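Local coordinates for ESX-1 secretion-associated protein EspB (Mycobacterium marinum, PDB 7P0Z), which is secreted through the mycobacterial ESX-1 (type VII) system and, built from joined PE and PPE domains, assembles into a heptamer, probably a channel-like ring, at residues N18-V23 against S75-A80; T137-L142 against P226-I231; A25-P30 against Q166-R171; P31-Q36 against V152-G157. All coordinates share one frame; numbering follows the deposited sequence.

Interaction 1: N18-V23 against S75-A80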
loop_
_atom_site.group_PDB
_atom_site.type_symbol
_atom_site.label_atom_id
_atom_site.label_comp_id
_atom_site.label_asym_id
_atom_site.label_seq_id
_atom_site.Cartn_x
_atom_site.Cartn_y
_atom_site.Cartn_z
ATOM N N ASN A 18 43.913 -9.665 21.012
ATOM C CA ASN A 18 44.041 -9.831 19.577
ATOM C C ASN A 18 42.813 -9.306 18.854
ATOM O O ASN A 18 42.927 -8.664 17.808
ATOM C CB ASN A 18 44.272 -11.291 19.235
ATOM C CG ASN A 18 45.648 -11.749 19.580
ATOM O OD1 ASN A 18 46.555 -10.953 19.765
ATOM N ND2 ASN A 18 45.820 -13.045 19.650
ATOM N N ARG A 19 41.634 -9.560 19.401
ATOM C CA ARG A 19 40.424 -9.057 18.778
ATOM C C ARG A 19 40.365 -7.541 18.836
ATOM O O ARG A 19 39.864 -6.901 17.910
ATOM C CB ARG A 19 39.211 -9.676 19.449
ATOM C CG ARG A 19 39.079 -11.140 19.189
ATOM C CD ARG A 19 39.039 -11.461 17.715
ATOM N NE ARG A 19 37.928 -10.788 17.067
ATOM C CZ ARG A 19 36.681 -11.231 17.076
ATOM N NH1 ARG A 19 36.379 -12.346 17.705
ATOM N NH2 ARG A 19 35.732 -10.544 16.469
ATOM N N ALA A 20 40.870 -6.949 19.912
ATOM C CA ALA A 20 40.915 -5.497 19.995
ATOM C C ALA A 20 41.813 -4.911 18.922
ATOM O O ALA A 20 41.468 -3.908 18.296
ATOM C CB ALA A 20 41.388 -5.054 21.372
ATOM N N ASP A 21 42.968 -5.515 18.692
ATOM C CA ASP A 21 43.792 -5.012 17.604
ATOM C C ASP A 21 43.142 -5.239 16.252
ATOM O O ASP A 21 43.274 -4.404 15.360
ATOM C CB ASP A 21 45.168 -5.636 17.641
ATOM C CG ASP A 21 46.018 -5.050 18.721
ATOM O OD1 ASP A 21 45.653 -3.982 19.240
ATOM O OD2 ASP A 21 47.054 -5.650 19.060
ATOM N N GLU A 22 42.431 -6.344 16.084
ATOM C CA GLU A 22 41.799 -6.618 14.808
ATOM C C GLU A 22 40.645 -5.669 14.519
ATOM O O GLU A 22 40.382 -5.355 13.357
ATOM C CB GLU A 22 41.312 -8.060 14.768
ATOM C CG GLU A 22 40.706 -8.441 13.451
ATOM C CD GLU A 22 40.240 -9.869 13.381
ATOM O OE1 GLU A 22 40.442 -10.618 14.351
ATOM O OE2 GLU A 22 39.632 -10.234 12.361
ATOM N N VAL A 23 39.947 -5.202 15.544
ATOM C CA VAL A 23 38.729 -4.471 15.266
ATOM C C VAL A 23 39.027 -3.037 14.862
ATOM O O VAL A 23 38.243 -2.420 14.143
ATOM C CB VAL A 23 37.780 -4.532 16.471
ATOM C CG1 VAL A 23 38.250 -3.633 17.580
ATOM C CG2 VAL A 23 36.372 -4.190 16.050
ATOM N N SER A 75 37.636 -0.130 24.859
ATOM C CA SER A 75 36.787 -0.820 25.818
ATOM C C SER A 75 37.157 -2.290 25.928
ATOM O O SER A 75 37.103 -2.867 27.014
ATOM C CB SER A 75 35.320 -0.665 25.448
ATOM O OG SER A 75 34.895 0.659 25.645
ATOM N N LEU A 76 37.519 -2.915 24.816
ATOM C CA LEU A 76 37.934 -4.307 24.880
ATOM C C LEU A 76 39.209 -4.468 25.685
ATOM O O LEU A 76 39.356 -5.431 26.434
ATOM C CB LEU A 76 38.124 -4.876 23.486
ATOM C CG LEU A 76 36.858 -5.111 22.685
ATOM C CD1 LEU A 76 37.218 -5.333 21.241
ATOM C CD2 LEU A 76 36.112 -6.280 23.229
ATOM N N ARG A 77 40.155 -3.554 25.525
ATOM C CA ARG A 77 41.378 -3.650 26.305
ATOM C C ARG A 77 41.107 -3.470 27.786
ATOM O O ARG A 77 41.708 -4.153 28.619
ATOM C CB ARG A 77 42.393 -2.641 25.811
ATOM C CG ARG A 77 42.852 -2.977 24.456
ATOM C CD ARG A 77 43.978 -2.143 24.034
ATOM N NE ARG A 77 44.291 -2.416 22.649
ATOM C CZ ARG A 77 43.895 -1.649 21.648
ATOM N NH1 ARG A 77 43.188 -0.565 21.898
ATOM N NH2 ARG A 77 44.210 -1.962 20.406
ATOM N N ASN A 78 40.198 -2.576 28.138
ATOM C CA ASN A 78 39.839 -2.445 29.541
ATOM C C ASN A 78 39.191 -3.719 30.061
ATOM O O ASN A 78 39.523 -4.210 31.150
ATOM C CB ASN A 78 38.923 -1.245 29.733
ATOM C CG ASN A 78 39.609 0.057 29.421
ATOM O OD1 ASN A 78 40.815 0.108 29.221
ATOM N ND2 ASN A 78 38.840 1.123 29.377
ATOM N N ALA A 79 38.271 -4.276 29.287
ATOM C CA ALA A 79 37.624 -5.510 29.690
ATOM C C ALA A 79 38.639 -6.627 29.871
ATOM O O ALA A 79 38.482 -7.484 30.738
ATOM C CB ALA A 79 36.574 -5.899 28.661
ATOM N N ALA A 80 39.670 -6.646 29.042
ATOM C CA ALA A 80 40.725 -7.626 29.214
ATOM C C ALA A 80 41.498 -7.380 30.496
ATOM O O ALA A 80 41.823 -8.319 31.222
ATOM C CB ALA A 80 41.657 -7.600 28.014
#
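Ala20 and Leu76 meet where two antiparallel helices of the PE domain lie side by side, the short helix 13-23 against the C-terminal end of the long helix 42-81. The local axes are 9.1 Å apart and run at 175° to each other, so the two helices are almost exactly antiparallel, as in a helical hairpin. Its tight side is apolar. Ala20 CB points into the interface and comes within 3.9 Å of Leu76 CB, and the small methyl is what lets the backbones come close. One turn further along helix 13-23, Val23 and Leu76 reach for each other tip to tip, Val23 CG1 lying 4.2 Å from Leu76 CD1. Behind this core stand Leu72 and Ala73 beneath Val23, and Cys186 of helix 181-224 against Leu76. Next to it, Ala79 rests on Trp178, the tryptophan of the WxG sequence. The other side faces solvent and is polar. Asp21 is exposed and its CB leads away from helix 42-81, yet its carboxylate swings back to take a salt bridge from Arg77, whose chain is stretched from CG to NE and crosses Asp21 at about a right angle. Glu24 gives the same NH2 a second acidic partner, while one guanidinium face rests near Ala20 CB. The bond itself is short and fairly straight: Arg77 NH2 donates to Asp21 OD1 at 2.7 Å, with the oxygen practically in the guanidinium plane.

Interaction 2: T137-L142 against P226-I231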
loop_
_atom_site.group_PDB
_atom_site.type_symbol
_atom_site.label_atom_id
_atom_site.label_comp_id
_atom_site.label_asym_id
_atom_site.label_seq_id
_atom_site.Cartn_x
_atom_site.Cartn_y
_atom_site.Cartn_z
ATOM N N THR A 137 22.469 25.254 -29.345
ATOM C CA THR A 137 22.907 25.326 -27.962
ATOM C C THR A 137 22.694 24.002 -27.252
ATOM O O THR A 137 23.604 23.479 -26.596
ATOM C CB THR A 137 22.161 26.436 -27.241
ATOM O OG1 THR A 137 22.156 27.598 -28.066
ATOM C CG2 THR A 137 22.837 26.771 -25.964
ATOM N N ALA A 138 21.493 23.448 -27.369
ATOM C CA ALA A 138 21.204 22.177 -26.734
ATOM C C ALA A 138 22.179 21.107 -27.189
ATOM O O ALA A 138 22.748 20.385 -26.369
ATOM C CB ALA A 138 19.776 21.759 -27.041
ATOM N N ALA A 139 22.386 20.990 -28.492
ATOM C CA ALA A 139 23.281 19.962 -28.999
ATOM C C ALA A 139 24.711 20.203 -28.560
ATOM O O ALA A 139 25.416 19.260 -28.194
ATOM C CB ALA A 139 23.204 19.901 -30.516
ATOM N N THR A 140 25.163 21.449 -28.594
ATOM C CA THR A 140 26.544 21.714 -28.239
ATOM C C THR A 140 26.807 21.329 -26.802
ATOM O O THR A 140 27.828 20.713 -26.496
ATOM C CB THR A 140 26.866 23.178 -28.452
ATOM O OG1 THR A 140 26.296 23.592 -29.686
ATOM C CG2 THR A 140 28.334 23.356 -28.527
ATOM N N LYS A 141 25.888 21.675 -25.911
ATOM C CA LYS A 141 26.020 21.253 -24.528
ATOM C C LYS A 141 25.990 19.740 -24.410
ATOM O O LYS A 141 26.851 19.145 -23.765
ATOM C CB LYS A 141 24.911 21.872 -23.699
ATOM C CG LYS A 141 25.224 23.240 -23.247
ATOM C CD LYS A 141 24.057 23.815 -22.522
ATOM C CE LYS A 141 24.179 25.294 -22.481
ATOM N NZ LYS A 141 25.591 25.623 -22.646
ATOM N N LEU A 142 25.029 19.100 -25.061
ATOM C CA LEU A 142 24.887 17.665 -24.918
ATOM C C LEU A 142 26.119 16.910 -25.387
ATOM O O LEU A 142 26.408 15.830 -24.877
ATOM C CB LEU A 142 23.670 17.196 -25.685
ATOM C CG LEU A 142 23.371 15.720 -25.490
ATOM C CD1 LEU A 142 22.914 15.465 -24.058
ATOM C CD2 LEU A 142 22.341 15.269 -26.474
ATOM N N PRO A 226 19.012 14.986 -31.783
ATOM C CA PRO A 226 19.660 15.302 -33.054
ATOM C C PRO A 226 21.061 15.838 -32.862
ATOM O O PRO A 226 21.306 16.710 -32.035
ATOM C CB PRO A 226 18.736 16.361 -33.654
ATOM C CG PRO A 226 17.445 16.128 -33.002
ATOM C CD PRO A 226 17.727 15.675 -31.634
ATOM N N THR A 227 21.970 15.338 -33.678
ATOM C CA THR A 227 23.369 15.682 -33.573
ATOM C C THR A 227 23.581 17.151 -33.927
ATOM O O THR A 227 22.727 17.796 -34.522
ATOM C CB THR A 227 24.165 14.781 -34.503
ATOM O OG1 THR A 227 23.917 13.423 -34.144
ATOM C CG2 THR A 227 25.635 15.018 -34.371
ATOM N N LEU A 228 24.723 17.691 -33.514
ATOM C CA LEU A 228 25.127 19.004 -33.988
ATOM C C LEU A 228 25.342 19.003 -35.493
ATOM O O LEU A 228 25.016 19.978 -36.178
ATOM C CB LEU A 228 26.398 19.446 -33.281
ATOM C CG LEU A 228 26.854 20.865 -33.588
ATOM C CD1 LEU A 228 25.728 21.822 -33.347
ATOM C CD2 LEU A 228 28.020 21.253 -32.745
ATOM N N ALA A 229 25.916 17.929 -36.024
ATOM C CA ALA A 229 26.081 17.817 -37.463
ATOM C C ALA A 229 24.735 17.784 -38.170
ATOM O O ALA A 229 24.572 18.393 -39.228
ATOM C CB ALA A 229 26.896 16.577 -37.800
ATOM N N ASP A 230 23.760 17.078 -37.615
ATOM C CA ASP A 230 22.443 17.067 -38.237
ATOM C C ASP A 230 21.799 18.439 -38.208
ATOM O O ASP A 230 21.039 18.793 -39.106
ATOM C CB ASP A 230 21.543 16.059 -37.550
ATOM C CG ASP A 230 21.610 14.721 -38.189
ATOM O OD1 ASP A 230 22.539 14.514 -38.993
ATOM O OD2 ASP A 230 20.746 13.876 -37.897
ATOM N N ILE A 231 22.071 19.220 -37.177
ATOM C CA ILE A 231 21.479 20.544 -37.105
ATOM C C ILE A 231 22.148 21.471 -38.099
ATOM O O ILE A 231 21.488 22.291 -38.743
ATOM C CB ILE A 231 21.554 21.077 -35.667
ATOM C CG1 ILE A 231 20.665 20.236 -34.758
ATOM C CG2 ILE A 231 21.132 22.516 -35.592
ATOM C CD1 ILE A 231 20.852 20.518 -33.306
#
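Ala139 presents its methyl to the start of helix 228-237, and nearly all of the contact gathers around that one carbon. Ala139 CB lies 3.7 Å from Ile231 CD1, the closest approach between the segments, and 4.2 Å from Leu228 CB. It also rests against main chain, with Pro226 O 4.0 Å from Ala139 CB, so the small residue sits at the bend where loop becomes helix. At the outer margin the exposed Thr140 brings OG1 to 4.1 Å from Leu228 CD1, a loose polar-to-apolar touch between two obliquely crossing side chains. No hydrogen bond joins the segments.

The next shell explains the placement. Leu228 holds CG anti to its own nitrogen (chi1 -174°), which carries the branched end along toward Thr140. Its backbone N, in the first turn of the new helix, is bonded by the carboxylate of Glu143. Ile231 spreads further over helix 133-143, touching Leu135 and Lys136.

Within the PPE domain this joins the opening helix 133-143 to the turn that follows the long helix 181-224. Helix 244-268 closes in from a further side, meeting Ala138 through Ser258 and Leu262, Pro226 through Thr257 and Asp230 through Tyr254.

Interaction 3: A25-P30 against Q166-R171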
loop_
_atom_site.group_PDB
_atom_site.type_symbol
_atom_site.label_atom_id
_atom_site.label_comp_id
_atom_site.label_asym_id
_atom_site.label_seq_id
_atom_site.Cartn_x
_atom_site.Cartn_y
_atom_site.Cartn_z
ATOM N N ALA A 25 41.871 -2.136 13.230
ATOM C CA ALA A 25 42.761 -2.056 12.094
ATOM C C ALA A 25 42.086 -1.249 10.991
ATOM O O ALA A 25 40.863 -1.231 10.899
ATOM C CB ALA A 25 43.108 -3.448 11.589
ATOM N N PRO A 26 42.850 -0.547 10.165
ATOM C CA PRO A 26 42.228 0.245 9.103
ATOM C C PRO A 26 41.403 -0.617 8.172
ATOM O O PRO A 26 41.780 -1.733 7.836
ATOM C CB PRO A 26 43.424 0.861 8.380
ATOM C CG PRO A 26 44.545 0.006 8.723
ATOM C CD PRO A 26 44.312 -0.482 10.096
ATOM N N MET A 27 40.266 -0.096 7.768
ATOM C CA MET A 27 39.477 -0.741 6.742
ATOM C C MET A 27 39.918 -0.217 5.387
ATOM O O MET A 27 40.915 0.491 5.264
ATOM C CB MET A 27 37.995 -0.530 7.000
ATOM C CG MET A 27 37.588 -0.971 8.371
ATOM S SD MET A 27 35.857 -0.735 8.725
ATOM C CE MET A 27 35.179 -2.215 8.018
ATOM N N ALA A 28 39.182 -0.575 4.352
ATOM C CA ALA A 28 39.515 -0.126 3.014
ATOM C C ALA A 28 39.458 1.388 2.939
ATOM O O ALA A 28 38.697 2.037 3.648
ATOM C CB ALA A 28 38.559 -0.740 2.009
ATOM N N THR A 29 40.285 1.943 2.110
ATOM C CA THR A 29 40.238 3.375 1.889
ATOM C C THR A 29 39.191 3.694 0.837
ATOM O O THR A 29 39.185 3.076 -0.224
ATOM C CB THR A 29 41.579 3.894 1.438
ATOM O OG1 THR A 29 42.596 3.260 2.201
ATOM C CG2 THR A 29 41.656 5.338 1.693
ATOM N N PRO A 30 38.286 4.622 1.100
ATOM C CA PRO A 30 37.278 4.978 0.109
ATOM C C PRO A 30 37.898 5.709 -1.066
ATOM O O PRO A 30 38.982 6.288 -0.942
ATOM C CB PRO A 30 36.328 5.886 0.898
ATOM C CG PRO A 30 37.156 6.421 1.979
ATOM C CD PRO A 30 38.127 5.375 2.346
ATOM N N GLN A 166 32.033 -4.970 2.675
ATOM C CA GLN A 166 31.346 -6.220 2.959
ATOM C C GLN A 166 32.303 -7.341 3.324
ATOM O O GLN A 166 31.953 -8.215 4.115
ATOM C CB GLN A 166 30.498 -6.627 1.773
ATOM C CG GLN A 166 29.122 -6.081 1.808
ATOM C CD GLN A 166 28.402 -6.240 0.504
ATOM O OE1 GLN A 166 27.345 -6.827 0.453
ATOM N NE2 GLN A 166 28.941 -5.670 -0.546
ATOM N N ARG A 167 33.502 -7.339 2.779
ATOM C CA ARG A 167 34.422 -8.408 3.114
ATOM C C ARG A 167 35.068 -8.232 4.467
ATOM O O ARG A 167 35.829 -9.102 4.880
ATOM C CB ARG A 167 35.555 -8.515 2.121
ATOM C CG ARG A 167 35.169 -8.870 0.775
ATOM C CD ARG A 167 36.398 -8.972 -0.029
ATOM N NE ARG A 167 36.036 -9.201 -1.399
ATOM C CZ ARG A 167 35.902 -8.221 -2.271
ATOM N NH1 ARG A 167 36.178 -6.991 -1.904
ATOM N NH2 ARG A 167 35.541 -8.476 -3.512
ATOM N N ASP A 168 34.827 -7.132 5.148
ATOM C CA ASP A 168 35.610 -6.797 6.317
ATOM C C ASP A 168 34.788 -6.805 7.595
ATOM O O ASP A 168 35.098 -6.083 8.534
ATOM C CB ASP A 168 36.283 -5.450 6.122
ATOM C CG ASP A 168 37.603 -5.376 6.808
ATOM O OD1 ASP A 168 38.016 -6.390 7.397
ATOM O OD2 ASP A 168 38.239 -4.310 6.772
ATOM N N ILE A 169 33.756 -7.632 7.667
ATOM C CA ILE A 169 32.983 -7.741 8.889
ATOM C C ILE A 169 33.394 -8.942 9.729
ATOM O O ILE A 169 32.771 -9.205 10.750
ATOM C CB ILE A 169 31.480 -7.767 8.594
ATOM C CG1 ILE A 169 31.136 -8.952 7.709
ATOM C CG2 ILE A 169 31.046 -6.478 7.969
ATOM C CD1 ILE A 169 29.709 -9.293 7.736
ATOM N N LYS A 170 34.430 -9.675 9.325
ATOM C CA LYS A 170 35.001 -10.684 10.209
ATOM C C LYS A 170 35.408 -10.094 11.535
ATOM O O LYS A 170 35.285 -10.748 12.569
ATOM C CB LYS A 170 36.233 -11.318 9.590
ATOM C CG LYS A 170 35.986 -12.231 8.484
ATOM C CD LYS A 170 37.288 -12.466 7.809
ATOM C CE LYS A 170 38.226 -13.163 8.747
ATOM N NZ LYS A 170 39.505 -13.496 8.075
ATOM N N ARG A 171 35.908 -8.868 11.527
ATOM C CA ARG A 171 36.381 -8.258 12.751
ATOM C C ARG A 171 35.287 -8.079 13.787
ATOM O O ARG A 171 35.589 -7.653 14.896
ATOM C CB ARG A 171 37.020 -6.913 12.447
ATOM C CG ARG A 171 36.060 -5.917 11.881
ATOM C CD ARG A 171 36.733 -4.608 11.627
ATOM N NE ARG A 171 37.678 -4.646 10.522
ATOM C CZ ARG A 171 38.685 -3.796 10.386
ATOM N NH1 ARG A 171 38.876 -2.855 11.287
ATOM N NH2 ARG A 171 39.499 -3.883 9.356
#
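Arg171 reaches from the PPE domain to the backbone of the PE domain loop at Ala25 and Pro26, and its guanidinium organises the whole contact. The main bond runs from Arg171 NH1 to Ala25 O, 2.6 Å long and almost straight at 175°. The carbonyl oxygen lies in the guanidinium plane, though the donor is tilted 22° from the carbonyl's own plane. NH1 has a second acceptor in Val23 O, the end of helix 13-23, so two carbonyls two residues apart share one nitrogen.

NH2 has three partners, all through weak hydrogen bonds, one of them also a salt bridge. Arg171 NH2 bonds to Ala25 O at 3.4 Å and Pro26 O at 3.5 Å, and it forms the salt bridge with Asp168 OD2 at 2.9 Å, bent enough for its hydrogen bond to count as weak. Asp168 probably offsets the arginine's charge from within its own segment and helps hold NH2 facing the carbonyls. The chain gets there by placing CG between the backbone N and carbonyl carbon (chi1 64°) and bending again at chi3.

Met27 lies over one guanidinium face, toward its rim, with CG 3.6 Å from Arg171 CZ. Beyond, its CE reaches Asp168 CB at 3.9 Å, so the chain runs from the guanidinium face to the side of Asp168.

Around the contact, Met27 also packs on Ile197 of helix 181-224 and Arg69 of helix 42-81, while Ala28 lies on helix 149-166 at Phe161. Elsewhere on segment 166-171, Gln166 bonds to Gln50 of a neighbouring subunit, whose helix 42-81 also meets Arg167 and Ile169.

Interaction 4: P31-Q36 against V152-G157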
loop_
_atom_site.group_PDB
_atom_site.type_symbol
_atom_site.label_atom_id
_atom_site.label_comp_id
_atom_site.label_asym_id
_atom_site.label_seq_id
_atom_site.Cartn_x
_atom_site.Cartn_y
_atom_site.Cartn_z
ATOM N N PRO A 31 37.246 5.705 -2.220
ATOM C CA PRO A 31 37.779 6.446 -3.364
ATOM C C PRO A 31 37.715 7.938 -3.128
ATOM O O PRO A 31 36.882 8.433 -2.375
ATOM C CB PRO A 31 36.861 6.038 -4.516
ATOM C CG PRO A 31 35.737 5.313 -3.916
ATOM C CD PRO A 31 35.863 5.267 -2.448
ATOM N N THR A 32 38.606 8.660 -3.783
ATOM C CA THR A 32 38.643 10.101 -3.644
ATOM C C THR A 32 38.480 10.840 -4.952
ATOM O O THR A 32 38.641 12.057 -4.973
ATOM C CB THR A 32 39.950 10.557 -2.992
ATOM O OG1 THR A 32 41.051 10.138 -3.796
ATOM C CG2 THR A 32 40.082 9.973 -1.637
ATOM N N ASP A 33 38.177 10.161 -6.037
ATOM C CA ASP A 33 38.118 10.854 -7.304
ATOM C C ASP A 33 36.828 11.641 -7.425
ATOM O O ASP A 33 35.797 11.273 -6.876
ATOM C CB ASP A 33 38.235 9.873 -8.446
ATOM C CG ASP A 33 37.048 9.007 -8.555
ATOM O OD1 ASP A 33 36.832 8.200 -7.636
ATOM O OD2 ASP A 33 36.317 9.127 -9.550
ATOM N N VAL A 34 36.894 12.743 -8.151
ATOM C CA VAL A 34 35.795 13.695 -8.232
ATOM C C VAL A 34 35.108 13.510 -9.575
ATOM O O VAL A 34 35.759 13.666 -10.611
ATOM C CB VAL A 34 36.284 15.132 -8.058
ATOM C CG1 VAL A 34 35.169 16.068 -8.333
ATOM C CG2 VAL A 34 36.780 15.319 -6.680
ATOM N N PRO A 35 33.826 13.175 -9.605
ATOM C CA PRO A 35 33.154 12.902 -10.878
ATOM C C PRO A 35 32.784 14.193 -11.595
ATOM O O PRO A 35 32.253 15.120 -10.990
ATOM C CB PRO A 35 31.911 12.125 -10.447
ATOM C CG PRO A 35 31.620 12.665 -9.089
ATOM C CD PRO A 35 32.913 13.068 -8.462
ATOM N N GLN A 36 33.061 14.249 -12.884
ATOM C CA GLN A 36 32.748 15.427 -13.676
ATOM C C GLN A 36 31.393 15.296 -14.345
ATOM O O GLN A 36 30.836 14.211 -14.471
ATOM C CB GLN A 36 33.810 15.677 -14.734
ATOM C CG GLN A 36 35.191 15.554 -14.232
ATOM C CD GLN A 36 35.437 16.460 -13.063
ATOM O OE1 GLN A 36 34.871 17.536 -12.970
ATOM N NE2 GLN A 36 36.294 16.030 -12.157
ATOM N N VAL A 152 31.856 6.686 -14.758
ATOM C CA VAL A 152 32.070 5.252 -14.687
ATOM C C VAL A 152 33.251 4.931 -13.789
ATOM O O VAL A 152 33.212 3.962 -13.028
ATOM C CB VAL A 152 32.230 4.676 -16.100
ATOM C CG1 VAL A 152 32.472 3.212 -16.035
ATOM C CG2 VAL A 152 30.987 4.933 -16.881
ATOM N N ASN A 153 34.311 5.734 -13.840
ATOM C CA ASN A 153 35.415 5.517 -12.914
ATOM C C ASN A 153 34.964 5.698 -11.472
ATOM O O ASN A 153 35.313 4.899 -10.597
ATOM C CB ASN A 153 36.569 6.458 -13.227
ATOM C CG ASN A 153 37.118 6.257 -14.610
ATOM O OD1 ASN A 153 37.023 5.174 -15.185
ATOM N ND2 ASN A 153 37.697 7.305 -15.163
ATOM N N PHE A 154 34.183 6.743 -11.217
ATOM C CA PHE A 154 33.604 6.982 -9.906
ATOM C C PHE A 154 32.796 5.784 -9.436
ATOM O O PHE A 154 32.952 5.311 -8.304
ATOM C CB PHE A 154 32.734 8.228 -10.001
ATOM C CG PHE A 154 32.101 8.647 -8.728
ATOM C CD1 PHE A 154 32.754 9.487 -7.862
ATOM C CD2 PHE A 154 30.833 8.227 -8.409
ATOM C CE1 PHE A 154 32.164 9.884 -6.701
ATOM C CE2 PHE A 154 30.242 8.617 -7.248
ATOM C CZ PHE A 154 30.907 9.455 -6.389
ATOM N N ALA A 155 31.926 5.279 -10.300
ATOM C CA ALA A 155 31.075 4.163 -9.925
ATOM C C ALA A 155 31.888 2.912 -9.646
ATOM O O ALA A 155 31.576 2.161 -8.725
ATOM C CB ALA A 155 30.048 3.897 -11.015
ATOM N N ASP A 156 32.915 2.657 -10.448
ATOM C CA ASP A 156 33.751 1.496 -10.204
ATOM C C ASP A 156 34.418 1.593 -8.849
ATOM O O ASP A 156 34.439 0.625 -8.087
ATOM C CB ASP A 156 34.804 1.356 -11.289
ATOM C CG ASP A 156 34.231 0.901 -12.585
ATOM O OD1 ASP A 156 33.096 0.387 -12.584
ATOM O OD2 ASP A 156 34.915 1.056 -13.616
ATOM N N GLY A 157 34.984 2.754 -8.542
ATOM C CA GLY A 157 35.618 2.922 -7.254
ATOM C C GLY A 157 34.657 2.688 -6.108
ATOM O O GLY A 157 34.984 2.003 -5.138
#
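The extended, proline-rich connection between the two PE helices runs along helix 149-166 of the PPE domain, laying Pro31, Asp33 and Pro35 on Gly157 and Phe154. At one end the Pro31 ring presses on bare backbone: Pro31 CG stands 3.6 Å from Gly157 C. Gly157 has no side chain, so the proline ring lies directly on its backbone. Two residues on, Asp33 turns its carboxylate toward the helix and sets OD2 3.5 Å from Phe154 CA, touching main chain rather than forming a hydrogen bond across the contact.

Phe154 is the main apolar surface. With CG anti to the backbone N (chi1 -178°) its ring extends out from the helix and under Pro35, while Ala211 of helix 181-224 and Ala55 of helix 42-81 pack against the same side chain. Trp158, a turn later, meets Phe154 ring to ring and also touches Pro31, so the two aromatics line the path of the connection. Asp33 O lies at the phenyl edge, near its plane. Over one face sits the proline in a CH-pi contact displaced toward the rim, with Pro35 CG 3.9 Å from the ring centroid and 26° off the normal.

In the fold
The four contacts are strung along an elongated helical bundle. Interaction 1 lies within the PE domain at one end and interaction 2 within the PPE domain at the other, their centres 62 Å apart on opposite sides of the chain's centre. Between them, interactions 3 and 4, with centres about 20 Å apart, hold the continuous loop 25-36 against the PPE domain, interaction 4 on helix 149-166 and interaction 3 at the loop after it. In the chain, interaction 1 closes before interaction 2 opens, whereas interaction 3 brackets interaction 4. Interactions 1 and 3 touch directly, at the end of helix 13-23. The two sequence families thus meet through loop 25-36, and the chain is probably a single rod-like unit in the seven-chain assembly.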